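PDB 1SR4: cytolethal distending toxin subunit A from Haemophilus ducreyi, which probably pairs with CdtC to form the lectin-like heterodimer that delivers the genotoxic subunit CdtB to host cells. Local coordinates for residues R107-F112 with E141-P146; Q115-C120 with L128-C133; V163-V168 with D190-L195. All blocks are in the same frame, centred on the assembly; numbering follows the deposited sequence.

Contact 1 of 3, residues R107-F112 with E141-P146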
loop_
_atom_site.group_PDB
_atom_site.type_symbol
_atom_site.label_atom_id
_atom_site.label_comp_id
_atom_site.label_asym_id
_atom_site.label_seq_id
_atom_site.Cartn_x
_atom_site.Cartn_y
_atom_site.Cartn_z
ATOM N N ARG A 107 3.510 -18.575 7.070
ATOM C CA ARG A 107 3.281 -17.714 5.913
ATOM C C ARG A 107 1.870 -17.140 5.928
ATOM O O ARG A 107 0.916 -17.807 6.330
ATOM C CB ARG A 107 3.515 -18.490 4.610
ATOM C CG ARG A 107 4.976 -18.875 4.417
ATOM C CD ARG A 107 5.217 -19.662 3.138
ATOM N NE ARG A 107 6.623 -20.035 3.031
ATOM C CZ ARG A 107 7.153 -20.681 2.000
ATOM N NH1 ARG A 107 6.390 -21.031 0.971
ATOM N NH2 ARG A 107 8.447 -20.967 1.995
ATOM N N GLU A 108 1.761 -15.889 5.503
ATOM C CA GLU A 108 0.486 -15.180 5.416
ATOM C C GLU A 108 -0.118 -14.698 6.732
ATOM O O GLU A 108 -1.179 -14.075 6.727
ATOM C CB GLU A 108 -0.531 -16.019 4.636
ATOM C CG GLU A 108 -0.105 -16.259 3.186
ATOM C CD GLU A 108 -1.236 -16.801 2.328
ATOM O OE1 GLU A 108 -1.490 -18.024 2.391
ATOM O OE2 GLU A 108 -1.881 -15.999 1.609
ATOM N N TYR A 109 0.538 -14.973 7.858
ATOM C CA TYR A 109 0.017 -14.488 9.132
ATOM C C TYR A 109 0.842 -13.320 9.665
ATOM O O TYR A 109 2.013 -13.125 9.291
ATOM C CB TYR A 109 -0.012 -15.589 10.192
ATOM C CG TYR A 109 -0.788 -16.834 9.808
ATOM C CD1 TYR A 109 -1.828 -16.785 8.879
ATOM C CD2 TYR A 109 -0.492 -18.057 10.403
ATOM C CE1 TYR A 109 -2.552 -17.931 8.553
ATOM C CE2 TYR A 109 -1.208 -19.204 10.091
ATOM C CZ TYR A 109 -2.236 -19.134 9.165
ATOM O OH TYR A 109 -2.949 -20.273 8.878
ATOM N N PHE A 110 0.222 -12.551 10.552
ATOM C CA PHE A 110 0.864 -11.397 11.155
ATOM C C PHE A 110 0.705 -11.400 12.662
ATOM O O PHE A 110 -0.209 -12.032 13.216
ATOM C CB PHE A 110 0.244 -10.115 10.600
ATOM C CG PHE A 110 0.489 -9.921 9.137
ATOM C CD1 PHE A 110 1.710 -9.424 8.688
ATOM C CD2 PHE A 110 -0.488 -10.271 8.200
ATOM C CE1 PHE A 110 1.968 -9.272 7.321
ATOM C CE2 PHE A 110 -0.242 -10.124 6.830
ATOM C CZ PHE A 110 0.994 -9.621 6.395
ATOM N N ARG A 111 1.611 -10.696 13.318
ATOM C CA ARG A 111 1.560 -10.547 14.755
ATOM C C ARG A 111 1.710 -9.052 15.008
ATOM O O ARG A 111 2.236 -8.319 14.154
ATOM C CB ARG A 111 2.674 -11.321 15.421
ATOM C CG ARG A 111 4.024 -10.702 15.270
ATOM C CD ARG A 111 4.926 -11.305 16.301
ATOM N NE ARG A 111 6.274 -10.763 16.265
ATOM C CZ ARG A 111 7.268 -11.241 17.001
ATOM N NH1 ARG A 111 7.042 -12.260 17.820
ATOM N NH2 ARG A 111 8.482 -10.715 16.899
ATOM N N PHE A 112 1.241 -8.602 16.167
ATOM C CA PHE A 112 1.272 -7.189 16.532
ATOM C C PHE A 112 2.036 -6.942 17.827
ATOM O O PHE A 112 1.659 -7.442 18.887
ATOM C CB PHE A 112 -0.161 -6.676 16.669
ATOM C CG PHE A 112 -0.961 -6.775 15.396
ATOM C CD1 PHE A 112 -0.999 -5.711 14.500
ATOM C CD2 PHE A 112 -1.642 -7.951 15.078
ATOM C CE1 PHE A 112 -1.703 -5.818 13.306
ATOM C CE2 PHE A 112 -2.353 -8.071 13.881
ATOM C CZ PHE A 112 -2.383 -7.002 12.993
ATOM N N GLU A 141 -0.750 -15.155 16.325
ATOM C CA GLU A 141 -0.734 -15.021 14.875
ATOM C C GLU A 141 -2.138 -14.778 14.358
ATOM O O GLU A 141 -3.092 -15.427 14.796
ATOM C CB GLU A 141 -0.157 -16.280 14.226
ATOM C CG GLU A 141 1.349 -16.463 14.427
ATOM C CD GLU A 141 1.932 -17.469 13.445
ATOM O OE1 GLU A 141 2.291 -17.078 12.317
ATOM O OE2 GLU A 141 2.004 -18.663 13.795
ATOM N N PHE A 142 -2.261 -13.838 13.422
ATOM C CA PHE A 142 -3.550 -13.472 12.856
ATOM C C PHE A 142 -3.528 -13.413 11.332
ATOM O O PHE A 142 -2.525 -13.055 10.718
ATOM C CB PHE A 142 -3.990 -12.098 13.398
ATOM C CG PHE A 142 -4.195 -12.069 14.889
ATOM C CD1 PHE A 142 -5.455 -12.303 15.436
ATOM C CD2 PHE A 142 -3.124 -11.857 15.744
ATOM C CE1 PHE A 142 -5.647 -12.327 16.813
ATOM C CE2 PHE A 142 -3.306 -11.883 17.127
ATOM C CZ PHE A 142 -4.581 -12.121 17.661
ATOM N N GLU A 143 -4.642 -13.800 10.729
ATOM C CA GLU A 143 -4.784 -13.737 9.284
ATOM C C GLU A 143 -5.701 -12.547 9.024
ATOM O O GLU A 143 -6.790 -12.471 9.584
ATOM C CB GLU A 143 -5.437 -15.013 8.725
ATOM C CG GLU A 143 -5.733 -14.895 7.220
ATOM C CD GLU A 143 -6.154 -16.206 6.543
ATOM O OE1 GLU A 143 -7.085 -16.884 7.036
ATOM O OE2 GLU A 143 -5.552 -16.538 5.493
ATOM N N LEU A 144 -5.268 -11.599 8.207
ATOM C CA LEU A 144 -6.138 -10.466 7.905
ATOM C C LEU A 144 -6.749 -10.742 6.545
ATOM O O LEU A 144 -6.039 -10.972 5.567
ATOM C CB LEU A 144 -5.355 -9.149 7.898
ATOM C CG LEU A 144 -5.142 -8.512 9.279
ATOM C CD1 LEU A 144 -4.412 -9.487 10.197
ATOM C CD2 LEU A 144 -4.360 -7.211 9.131
ATOM N N LEU A 145 -8.073 -10.741 6.507
ATOM C CA LEU A 145 -8.830 -11.018 5.301
ATOM C C LEU A 145 -9.330 -9.705 4.696
ATOM O O LEU A 145 -10.128 -8.993 5.298
ATOM C CB LEU A 145 -10.021 -11.914 5.653
ATOM C CG LEU A 145 -9.808 -13.055 6.670
ATOM C CD1 LEU A 145 -11.163 -13.627 7.090
ATOM C CD2 LEU A 145 -8.938 -14.141 6.074
ATOM N N PRO A 146 -8.876 -9.374 3.491
ATOM C CA PRO A 146 -9.329 -8.123 2.872
ATOM C C PRO A 146 -10.805 -8.167 2.510
ATOM O O PRO A 146 -11.338 -9.235 2.205
ATOM C CB PRO A 146 -8.430 -8.006 1.635
ATOM C CG PRO A 146 -8.246 -9.457 1.226
ATOM C CD PRO A 146 -8.019 -10.155 2.580
HETATM O O HOH W 1 -3.000 -12.100 6.500
#
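Tyr109 sits between Glu141 and Glu143: OE1 of Glu141 meets the ring edge, 3.5 Å from Tyr109 CD2, and Glu143 CB lies 4.0 Å from Tyr109 CD1. The contact joins two strands of the ricin-type beta-trefoil, 110-114 and 142-146, which belong to different two-stranded hairpins; the axes of 110-112 and 142-146 run at 108°, and a single antiparallel hydrogen-bonded bridge forms, Phe110 with Phe142, as such a steep crossing would lead one to expect. With CG anti to the carbonyl carbon (chi1 -56°), the Tyr109 ring is brought beside both glutamates. OE1 faces ring C-H groups, the carboxylate plane turned 73° from the ring, and also accepts a hydrogen bond from His106 N, which helps hold it there. Phe112 turns its edge to Phe142, CD2 to CD2 at 4.2 Å, and also to the methyl CD1 of Leu144. Met101 of strand 99-103 packs on Phe110, Phe112 and Leu144, placing this apolar side in the core. Glu108 OE1 hydrogen-bonds to Thr205 OG1 of the CdtB chain, so the loop before strand 110-114 also takes part in the subunit interface. The bridge is closed by Phe110 N to Phe142 O at 2.8 Å and by Phe142 N to Phe110 O at 2.7 Å.

Contact 2 of 3, residues Q115-C120 with L128-C133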
loop_
_atom_site.group_PDB
_atom_site.type_symbol
_atom_site.label_atom_id
_atom_site.label_comp_id
_atom_site.label_asym_id
_atom_site.label_seq_id
_atom_site.Cartn_x
_atom_site.Cartn_y
_atom_site.Cartn_z
ATOM N N GLN A 115 4.052 -0.785 20.716
ATOM C CA GLN A 115 5.147 0.172 20.620
ATOM C C GLN A 115 5.774 0.485 21.959
ATOM O O GLN A 115 6.987 0.556 22.073
ATOM C CB GLN A 115 4.687 1.506 20.008
ATOM C CG GLN A 115 5.793 2.547 20.011
ATOM C CD GLN A 115 5.413 3.834 19.313
ATOM O OE1 GLN A 115 4.242 4.238 19.319
ATOM N NE2 GLN A 115 6.403 4.501 18.722
ATOM N N SER A 116 4.931 0.700 22.957
ATOM C CA SER A 116 5.396 1.066 24.283
ATOM C C SER A 116 5.850 -0.085 25.152
ATOM O O SER A 116 6.916 -0.021 25.758
ATOM C CB SER A 116 4.291 1.827 25.026
ATOM O OG SER A 116 4.682 2.107 26.360
ATOM N N LEU A 117 5.046 -1.142 25.198
ATOM C CA LEU A 117 5.336 -2.273 26.070
ATOM C C LEU A 117 6.095 -3.456 25.476
ATOM O O LEU A 117 6.619 -4.279 26.216
ATOM C CB LEU A 117 4.031 -2.762 26.694
ATOM C CG LEU A 117 3.226 -1.680 27.426
ATOM C CD1 LEU A 117 1.888 -2.271 27.887
ATOM C CD2 LEU A 117 4.007 -1.151 28.634
ATOM N N GLY A 118 6.152 -3.548 24.152
ATOM C CA GLY A 118 6.871 -4.648 23.540
ATOM C C GLY A 118 6.163 -5.986 23.649
ATOM O O GLY A 118 6.729 -7.014 23.288
ATOM N N THR A 119 4.939 -5.991 24.157
ATOM C CA THR A 119 4.188 -7.245 24.262
ATOM C C THR A 119 3.409 -7.485 22.960
ATOM O O THR A 119 3.313 -6.597 22.101
ATOM C CB THR A 119 3.208 -7.233 25.473
ATOM O OG1 THR A 119 2.429 -6.032 25.463
ATOM C CG2 THR A 119 3.986 -7.293 26.789
ATOM N N CYS A 120 2.855 -8.682 22.813
ATOM C CA CYS A 120 2.119 -9.049 21.602
ATOM C C CYS A 120 0.637 -9.284 21.814
ATOM O O CYS A 120 0.222 -9.767 22.884
ATOM C CB CYS A 120 2.729 -10.317 20.995
ATOM S SG CYS A 120 4.221 -9.977 20.021
ATOM N N LEU A 128 -9.082 -10.508 23.366
ATOM C CA LEU A 128 -7.663 -10.379 23.096
ATOM C C LEU A 128 -6.971 -9.851 24.340
ATOM O O LEU A 128 -7.559 -9.096 25.090
ATOM C CB LEU A 128 -7.423 -9.380 21.950
ATOM C CG LEU A 128 -7.999 -9.654 20.555
ATOM C CD1 LEU A 128 -7.740 -8.426 19.666
ATOM C CD2 LEU A 128 -7.356 -10.918 19.947
ATOM N N ILE A 129 -5.720 -10.252 24.548
ATOM C CA ILE A 129 -4.934 -9.748 25.672
ATOM C C ILE A 129 -3.595 -9.414 25.042
ATOM O O ILE A 129 -3.452 -9.520 23.829
ATOM C CB ILE A 129 -4.705 -10.833 26.758
ATOM C CG1 ILE A 129 -3.894 -11.997 26.173
ATOM C CG2 ILE A 129 -6.046 -11.293 27.333
ATOM C CD1 ILE A 129 -3.524 -13.084 27.195
ATOM N N HIS A 130 -2.632 -8.978 25.846
ATOM C CA HIS A 130 -1.287 -8.737 25.345
ATOM C C HIS A 130 -0.389 -9.530 26.296
ATOM O O HIS A 130 -0.669 -9.610 27.497
ATOM C CB HIS A 130 -0.932 -7.231 25.325
ATOM C CG HIS A 130 -0.835 -6.593 26.678
ATOM N ND1 HIS A 130 0.367 -6.219 27.239
ATOM C CD2 HIS A 130 -1.793 -6.219 27.558
ATOM C CE1 HIS A 130 0.147 -5.641 28.407
ATOM N NE2 HIS A 130 -1.156 -5.629 28.625
ATOM N N ASP A 131 0.653 -10.162 25.762
ATOM C CA ASP A 131 1.570 -10.953 26.584
ATOM C C ASP A 131 2.921 -11.043 25.896
ATOM O O ASP A 131 3.089 -10.588 24.749
ATOM C CB ASP A 131 1.014 -12.368 26.817
ATOM C CG ASP A 131 1.619 -13.055 28.057
ATOM O OD1 ASP A 131 2.404 -12.431 28.799
ATOM O OD2 ASP A 131 1.285 -14.228 28.298
ATOM N N ILE A 132 3.882 -11.631 26.601
ATOM C CA ILE A 132 5.226 -11.784 26.077
ATOM C C ILE A 132 5.182 -12.408 24.689
ATOM O O ILE A 132 4.503 -13.401 24.456
ATOM C CB ILE A 132 6.076 -12.645 27.044
ATOM C CG1 ILE A 132 6.212 -11.897 28.378
ATOM C CG2 ILE A 132 7.470 -12.897 26.464
ATOM C CD1 ILE A 132 6.322 -12.800 29.583
ATOM N N CYS A 133 5.910 -11.799 23.767
ATOM C CA CYS A 133 5.953 -12.269 22.394
ATOM C C CYS A 133 6.715 -13.572 22.207
ATOM O O CYS A 133 7.760 -13.794 22.821
ATOM C CB CYS A 133 6.593 -11.203 21.506
ATOM S SG CYS A 133 5.691 -9.619 21.402
HETATM O O HOH W 2 7.344 -9.261 24.551
#
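Cys120 and Cys133 are joined covalently, SG to SG at 2.0 Å with a chi3 of 99°, close to the 90° preferred by disulfides. The bond ties the start of strand 120-124 to the residues that follow strand 127-131, closing the open end of this hairpin of the beta-trefoil. Backbone hydrogen bonds reinforce it: Cys120 and Asp131 form an antiparallel hydrogen-bonded pair, with Cys120 N to Asp131 O at 2.7 Å and Asp131 N to Cys120 O at 2.9 Å. A water bridges Gly118 and Cys133, donating to Gly118 O and accepting from Cys133 N. Among side chains, Thr119 OG1 meets His130 ND1 at 2.7 Å at the edge of the imidazole, and either atom could be the donor. With chi1 of 49°, OG1 stands between the backbone N and carbonyl carbon of Thr119, which turns it to the ring. Van der Waals contact is slight: Leu117 CD1 lies 3.8 Å from His130 CE1, oblique to the ring. Outside the pair, Asp131 OD2 makes a salt bridge to Arg79, and Arg111 packs on both cysteines. The covalent link and the two backbone bonds hold the hairpin ends together, and the Thr119 bond, with a weak one from His130 NE2 to Ala75 O, would limit rotation of the imidazole.

Contact 3 of 3, residues V163-V168 with D190-L195; sequences VTYNPV and DQTWYL
Tyr165 lies beside Asp190 and slides past Trp193, with Tyr165 CE2 over one face of the indole, and most of the apolar contact runs through its ring. Asp190 CB lies over one face of that ring in a CH-pi contact, 4.1 Å from the centroid and 26° off the normal. Tyr165 CD2 comes within 3.4 Å of Trp193 CZ2, but the planes meet at 56°, an oblique pair. Pro167 CG presses on Asp190 CB at 3.4 Å. Backbone pairing is a single antiparallel hydrogen-bonded bridge: Tyr165 N to Asp190 O at 3.0 Å and Asp190 N to Tyr165 O at 2.8 Å. In the beta-trefoil this couples strand 162-165 to strand 189-196, which is broken by a bulge or short loop, near the disulfide Cys162-Cys181. Side-chain hydrogen bonds complete the set. The phenol of Tyr165 donates to Thr192 O at 2.6 Å and also bonds to Gln66 N. Gln191 NE2 donates to Thr164 OG1 at 3.1 Å; Thr164 OG1 also bonds to Ser179 OG, and Gln191 OE1 takes Gly183 N. A chi1 of -163° swings the Asp190 carboxylate toward Thr192, where OD1 takes Thr192 N on its anti side, an Asx turn, and Thr192 OG1 on its syn side. Trp193 NE1 points its N-H at Val163 O, a weak bond at 3.4 Å.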
loop_
_atom_site.group_PDB
_atom_site.type_symbol
_atom_site.label_atom_id
_atom_site.label_comp_id
_atom_site.label_asym_id
_atom_site.label_seq_id
_atom_site.Cartn_x
_atom_site.Cartn_y
_atom_site.Cartn_z
ATOM N N VAL A 163 -11.991 -10.860 15.255
ATOM C CA VAL A 163 -12.021 -9.773 16.233
ATOM C C VAL A 163 -13.268 -8.930 15.963
ATOM O O VAL A 163 -13.422 -8.326 14.899
ATOM C CB VAL A 163 -10.742 -8.933 16.123
ATOM C CG1 VAL A 163 -10.738 -7.821 17.172
ATOM C CG2 VAL A 163 -9.529 -9.855 16.290
ATOM N N THR A 164 -14.148 -8.896 16.956
ATOM C CA THR A 164 -15.443 -8.224 16.879
ATOM C C THR A 164 -15.563 -7.097 17.898
ATOM O O THR A 164 -14.985 -7.174 18.983
ATOM C CB THR A 164 -16.545 -9.277 17.169
ATOM O OG1 THR A 164 -16.316 -10.421 16.338
ATOM C CG2 THR A 164 -17.947 -8.718 16.928
ATOM N N TYR A 165 -16.330 -6.058 17.565
ATOM C CA TYR A 165 -16.513 -4.943 18.492
ATOM C C TYR A 165 -17.843 -4.255 18.226
ATOM O O TYR A 165 -18.439 -4.442 17.171
ATOM C CB TYR A 165 -15.378 -3.919 18.334
ATOM C CG TYR A 165 -15.350 -3.275 16.968
ATOM C CD1 TYR A 165 -15.971 -2.039 16.737
ATOM C CD2 TYR A 165 -14.728 -3.918 15.899
ATOM C CE1 TYR A 165 -15.971 -1.461 15.462
ATOM C CE2 TYR A 165 -14.719 -3.361 14.625
ATOM C CZ TYR A 165 -15.340 -2.138 14.405
ATOM O OH TYR A 165 -15.353 -1.623 13.124
ATOM N N ASN A 166 -18.297 -3.458 19.189
ATOM C CA ASN A 166 -19.540 -2.721 19.027
ATOM C C ASN A 166 -19.218 -1.281 18.637
ATOM O O ASN A 166 -18.656 -0.540 19.427
ATOM C CB ASN A 166 -20.332 -2.716 20.341
ATOM C CG ASN A 166 -19.493 -2.249 21.532
ATOM O OD1 ASN A 166 -18.404 -2.784 21.801
ATOM N ND2 ASN A 166 -20.001 -1.255 22.259
ATOM N N PRO A 167 -19.555 -0.882 17.406
ATOM C CA PRO A 167 -19.302 0.480 16.935
ATOM C C PRO A 167 -19.988 1.473 17.884
ATOM O O PRO A 167 -19.372 2.440 18.335
ATOM C CB PRO A 167 -19.952 0.488 15.554
ATOM C CG PRO A 167 -19.703 -0.899 15.062
ATOM C CD PRO A 167 -20.009 -1.752 16.302
ATOM N N VAL A 168 -21.265 1.221 18.185
ATOM C CA VAL A 168 -22.021 2.095 19.078
ATOM C C VAL A 168 -21.755 1.749 20.540
ATOM O O VAL A 168 -21.793 0.580 20.940
ATOM C CB VAL A 168 -23.550 2.009 18.791
ATOM C CG1 VAL A 168 -24.330 2.781 19.836
ATOM C CG2 VAL A 168 -23.848 2.582 17.411
ATOM N N ASP A 190 -19.525 -5.350 14.721
ATOM C CA ASP A 190 -18.835 -5.071 13.460
ATOM C C ASP A 190 -17.506 -5.817 13.509
ATOM O O ASP A 190 -16.938 -6.009 14.593
ATOM C CB ASP A 190 -18.596 -3.569 13.354
ATOM C CG ASP A 190 -18.266 -3.101 11.938
ATOM O OD1 ASP A 190 -17.548 -3.784 11.175
ATOM O OD2 ASP A 190 -18.706 -1.992 11.599
ATOM N N GLN A 191 -17.021 -6.266 12.355
ATOM C CA GLN A 191 -15.756 -6.981 12.331
ATOM C C GLN A 191 -14.779 -6.340 11.358
ATOM O O GLN A 191 -13.746 -6.936 11.036
ATOM C CB GLN A 191 -15.961 -8.459 11.957
ATOM C CG GLN A 191 -16.832 -9.242 12.934
ATOM C CD GLN A 191 -16.937 -10.716 12.569
ATOM O OE1 GLN A 191 -17.010 -11.069 11.387
ATOM N NE2 GLN A 191 -16.961 -11.585 13.584
ATOM N N THR A 192 -15.081 -5.132 10.880
ATOM C CA THR A 192 -14.146 -4.502 9.946
ATOM C C THR A 192 -13.256 -3.488 10.651
ATOM O O THR A 192 -13.709 -2.693 11.481
ATOM C CB THR A 192 -14.867 -3.818 8.739
ATOM O OG1 THR A 192 -15.924 -2.995 9.203
ATOM C CG2 THR A 192 -15.470 -4.858 7.811
ATOM N N TRP A 193 -11.975 -3.542 10.296
ATOM C CA TRP A 193 -10.936 -2.685 10.850
ATOM C C TRP A 193 -10.151 -2.018 9.740
ATOM O O TRP A 193 -10.078 -2.556 8.632
ATOM C CB TRP A 193 -9.954 -3.535 11.654
ATOM C CG TRP A 193 -10.545 -4.154 12.886
ATOM C CD1 TRP A 193 -11.224 -5.348 12.985
ATOM C CD2 TRP A 193 -10.517 -3.591 14.198
ATOM N NE1 TRP A 193 -11.617 -5.553 14.298
ATOM C CE2 TRP A 193 -11.196 -4.486 15.056
ATOM C CE3 TRP A 193 -9.982 -2.409 14.732
ATOM C CZ2 TRP A 193 -11.354 -4.233 16.429
ATOM C CZ3 TRP A 193 -10.139 -2.160 16.098
ATOM C CH2 TRP A 193 -10.821 -3.071 16.925
ATOM N N TYR A 194 -9.568 -0.853 10.025
ATOM C CA TYR A 194 -8.730 -0.189 9.026
ATOM C C TYR A 194 -7.282 -0.217 9.503
ATOM O O TYR A 194 -7.000 -0.089 10.706
ATOM C CB TYR A 194 -9.122 1.283 8.817
ATOM C CG TYR A 194 -10.614 1.568 8.778
ATOM C CD1 TYR A 194 -11.468 0.874 7.912
ATOM C CD2 TYR A 194 -11.169 2.563 9.592
ATOM C CE1 TYR A 194 -12.861 1.183 7.859
ATOM C CE2 TYR A 194 -12.541 2.868 9.551
ATOM C CZ TYR A 194 -13.374 2.180 8.686
ATOM O OH TYR A 194 -14.718 2.503 8.655
ATOM N N LEU A 195 -6.363 -0.390 8.557
ATOM C CA LEU A 195 -4.936 -0.375 8.854
ATOM C C LEU A 195 -4.663 1.124 8.751
ATOM O O LEU A 195 -4.658 1.684 7.655
ATOM C CB LEU A 195 -4.191 -1.190 7.783
ATOM C CG LEU A 195 -4.664 -2.665 7.810
ATOM C CD1 LEU A 195 -4.142 -3.458 6.634
ATOM C CD2 LEU A 195 -4.217 -3.281 9.117
HETATM O O HOH W 3 -12.370 -8.719 12.406
#

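How the contacts relate
From the N terminus, contact 1 opens first at 107-112, and its partner 141-146 closes a loop of 28 intervening residues, tying strand 110-114 to 142-146. Within that span lies contact 2, where 115-120 meets 128-133 and ties the ends of hairpin 120-124/127-131. Contact 3 follows in series, closing across 21 residues and tying strand 162-165 to 189-196. No contacts cross. All three touch through the interior: Phe142 CZ packs on Leu128 CD2 at 3.8 Å, Leu144 on Leu195, and Leu128 CD1 on Val163 CG1 at 3.9 Å. Contacts 2 and 3 lie on opposite sides of the chain's centre, about 20 Å between centres, whereas the centre of contact 1 is about 16 Å from each.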